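Side-chain contact in extracellular solute-binding protein, family 1 (Bifidobacterium longum subsp. infantis ATCC 15697, PDB 3OMB), which probably serves as the extracellular solute-binding component of an ABC transporter, capturing its ligand for import, and carries a bound magnesium ion: residues 207-212 with 293-298. Sequence-based numbering, arbitrary orientation.
Sequences DEIPMN and NADQIS. With MG (magnesium ion), chain B.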
ATOM      1  N   ASP A 207      29.131   1.746  15.923  1.00 23.73           N
ATOM      2  CA  ASP A 207      28.561   1.515  14.622  1.00 23.39           C
ATOM      3  C   ASP A 207      27.024   1.484  14.631  1.00 22.76           C
ATOM      4  O   ASP A 207      26.418   1.489  13.576  1.00 22.71           O
ATOM      5  CB  ASP A 207      29.090   0.185  14.032  1.00 23.50           C
ATOM      6  CG  ASP A 207      28.746  -1.050  14.884  1.00 24.67           C
ATOM      7  OD1 ASP A 207      28.490  -0.964  16.108  1.00 24.71           O
ATOM      8  OD2 ASP A 207      28.772  -2.161  14.322  1.00 27.47           O
ATOM      9  N   GLU A 208      26.406   1.409  15.807  1.00 22.24           N
ATOM     10  CA  GLU A 208      24.939   1.369  15.908  1.00 21.37           C
ATOM     11  C   GLU A 208      24.302   2.631  15.295  1.00 21.56           C
ATOM     12  O   GLU A 208      24.706   3.754  15.619  1.00 21.47           O
ATOM     13  CB  GLU A 208      24.504   1.250  17.368  1.00 21.11           C
ATOM     14  CG  GLU A 208      24.764  -0.080  18.065  1.00 20.89           C
ATOM     15  CD  GLU A 208      26.224  -0.341  18.459  1.00 21.33           C
ATOM     16  OE1 GLU A 208      27.110   0.544  18.380  1.00 21.95           O
ATOM     17  OE2 GLU A 208      26.494  -1.470  18.875  1.00 21.68           O
ATOM     18  N   ILE A 209      23.320   2.433  14.407  1.00 21.20           N
ATOM     19  CA  ILE A 209      22.445   3.508  13.931  1.00 21.03           C
ATOM     20  C   ILE A 209      21.213   3.431  14.826  1.00 19.90           C
ATOM     21  O   ILE A 209      20.419   2.500  14.672  1.00 20.53           O
ATOM     22  CB  ILE A 209      22.015   3.260  12.472  1.00 21.09           C
ATOM     23  CG1 ILE A 209      23.214   3.361  11.539  1.00 23.13           C
ATOM     24  CG2 ILE A 209      20.923   4.255  12.040  1.00 22.03           C
ATOM     25  CD1 ILE A 209      22.963   2.794  10.146  1.00 26.11           C
ATOM     26  N   PRO A 210      21.052   4.381  15.781  1.00 19.14           N
ATOM     27  CA  PRO A 210      19.956   4.166  16.749  1.00 18.45           C
ATOM     28  C   PRO A 210      18.588   4.045  16.070  1.00 17.85           C
ATOM     29  O   PRO A 210      17.835   3.101  16.342  1.00 17.70           O
ATOM     30  CB  PRO A 210      20.047   5.398  17.656  1.00 18.00           C
ATOM     31  CG  PRO A 210      21.486   5.719  17.649  1.00 18.85           C
ATOM     32  CD  PRO A 210      21.887   5.532  16.184  1.00 18.64           C
HETATM   33  N   MSE A 211      18.281   4.981  15.177  1.00 16.81           N
HETATM   34  CA  MSE A 211      17.041   4.906  14.421  1.00 16.52           C
HETATM   35  C   MSE A 211      17.375   5.270  12.984  1.00 16.30           C
HETATM   36  O   MSE A 211      18.163   6.204  12.737  1.00 16.26           O
HETATM   37  CB  MSE A 211      15.981   5.837  15.007  1.00 16.57           C
HETATM   38  CG  MSE A 211      14.683   5.848  14.218  1.00 17.68           C
HETATM   39 SE   MSE A 211      13.410   7.062  15.072  0.75 21.42          SE
HETATM   40  CE  MSE A 211      11.842   6.693  13.923  1.00 18.27           C
ATOM     41  N   ASN A 212      16.827   4.508  12.043  1.00 15.49           N
ATOM     42  CA  ASN A 212      17.037   4.830  10.631  1.00 15.58           C
ATOM     43  C   ASN A 212      15.714   5.196   9.979  1.00 15.48           C
ATOM     44  O   ASN A 212      14.683   4.601  10.272  1.00 15.22           O
ATOM     45  CB  ASN A 212      17.766   3.687   9.877  1.00 15.14           C
ATOM     46  CG  ASN A 212      18.581   4.197   8.700  1.00 16.25           C
ATOM     47  OD1 ASN A 212      18.632   5.402   8.437  1.00 18.44           O
ATOM     48  ND2 ASN A 212      19.216   3.291   7.983  1.00 15.63           N
ATOM     49  N   ASN A 293      18.058   0.166   3.029  1.00 22.21           N
ATOM     50  CA  ASN A 293      17.669  -1.188   3.410  1.00 22.90           C
ATOM     51  C   ASN A 293      18.905  -2.019   3.782  1.00 22.84           C
ATOM     52  O   ASN A 293      18.861  -2.814   4.731  1.00 22.08           O
ATOM     53  CB  ASN A 293      16.859  -1.877   2.292  1.00 22.87           C
ATOM     54  CG  ASN A 293      15.451  -1.328   2.172  1.00 23.92           C
ATOM     55  OD1 ASN A 293      14.727  -1.227   3.150  1.00 25.32           O
ATOM     56  ND2 ASN A 293      15.051  -0.978   0.966  1.00 27.27           N
ATOM     57  N   ALA A 294      19.998  -1.814   3.050  1.00 22.84           N
ATOM     58  CA  ALA A 294      21.236  -2.537   3.338  1.00 23.69           C
ATOM     59  C   ALA A 294      21.778  -2.201   4.725  1.00 24.12           C
ATOM     60  O   ALA A 294      22.408  -3.041   5.341  1.00 24.29           O
ATOM     61  CB  ALA A 294      22.297  -2.307   2.254  1.00 23.74           C
ATOM     62  N   ASP A 295      21.521  -0.981   5.209  1.00 24.39           N
ATOM     63  CA  ASP A 295      21.890  -0.586   6.573  1.00 24.45           C
ATOM     64  C   ASP A 295      21.339  -1.568   7.601  1.00 23.83           C
ATOM     65  O   ASP A 295      22.074  -2.024   8.478  1.00 23.94           O
ATOM     66  CB  ASP A 295      21.348   0.812   6.916  1.00 24.72           C
ATOM     67  CG  ASP A 295      22.143   1.930   6.268  1.00 27.39           C
ATOM     68  OD1 ASP A 295      23.299   1.653   5.890  1.00 30.30           O
ATOM     69  OD2 ASP A 295      21.622   3.079   6.140  1.00 28.48           O
ATOM     70  N   GLN A 296      20.051  -1.877   7.481  1.00 22.89           N
ATOM     71  CA  GLN A 296      19.342  -2.775   8.410  1.00 22.26           C
ATOM     72  C   GLN A 296      19.757  -4.234   8.275  1.00 22.62           C
ATOM     73  O   GLN A 296      19.903  -4.943   9.282  1.00 22.40           O
ATOM     74  CB  GLN A 296      17.811  -2.662   8.185  1.00 22.14           C
ATOM     75  CG  GLN A 296      17.165  -1.458   8.858  1.00 21.27           C
ATOM     76  CD  GLN A 296      17.603  -0.111   8.282  1.00 22.05           C
ATOM     77  OE1 GLN A 296      18.544   0.520   8.796  1.00 20.89           O
ATOM     78  NE2 GLN A 296      16.917   0.347   7.220  1.00 21.67           N
ATOM     79  N   ILE A 297      19.949  -4.680   7.036  0.50 23.01           N
ATOM     80  CA  ILE A 297      20.313  -6.068   6.772  0.50 23.94           C
ATOM     81  C   ILE A 297      21.758  -6.370   7.167  0.50 24.38           C
ATOM     82  O   ILE A 297      22.061  -7.491   7.599  0.50 24.31           O
ATOM     83  CB  ILE A 297      19.993  -6.480   5.311  0.50 24.24           C
ATOM     84  CG1 ILE A 297      18.474  -6.631   5.146  0.50 24.49           C
ATOM     85  CG2 ILE A 297      20.706  -7.780   4.929  0.50 24.22           C
ATOM     86  CD1 ILE A 297      18.020  -7.068   3.769  0.50 25.59           C
ATOM     87  N   SER A 298      22.628  -5.360   7.055  1.00 24.60           N
ATOM     88  CA  SER A 298      24.023  -5.459   7.490  1.00 26.08           C
ATOM     89  C   SER A 298      24.643  -6.687   6.810  1.00 27.68           C
ATOM     90  O   SER A 298      24.374  -6.947   5.618  1.00 27.49           O
ATOM     91  CB  SER A 298      24.074  -5.516   9.035  1.00 26.05           C
ATOM     92  OG  SER A 298      25.371  -5.730   9.564  1.00 26.86           O
TER
HETATM   93 MG    MG B 601      28.759  -1.622  18.233  1.00  8.14          MG
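N212 sends its CG anti to the backbone N (chi1 -152°), while the chain of Q296 bends at chi2 (66°), and these two torsions carry the amide of N212 to the carbonyl end of Q296. Both hydrogens of N212 ND2 are used across the contact. One bond runs from N212 ND2 to Q296 OE1 (3.0 Å), nearly straight at 166°, and enters in the carbonyl plane on a lone pair; the two amide planes stand almost perpendicular. The other goes from N212 ND2 to D295 OD2, also 3.0 Å but more bent, reaching the anti side of the carboxylate slightly out of its plane. With two acceptors on neighbouring residues of one helix, the N212 amide is fixed against flipping. Each acceptor has a second partner: K287 forms a salt bridge with D295 OD2, which probably helps keep the carboxylate ionised, and T305 OG1 is hydrogen-bonded to Q296 OE1. I209 adds the apolar part, its CD1 lying 4.1 Å from D295 CG and across the carboxylate-bearing side chain. Just before I209, D207 OD1 and the carboxylate of E208 bind the magnesium ion; D199, N201, N203 and the backbone O of Q205 complete a loop whose first five ligands are spaced as in an EF-hand, with the glutamate following the fifth directly, and which leads into the strand. Strand 209-211 is an outermost strand of a mixed four-stranded sheet, parallel to 305-310; the contact ties this edge to helix 289-297, while P210 and M211 pack against helix 185-197.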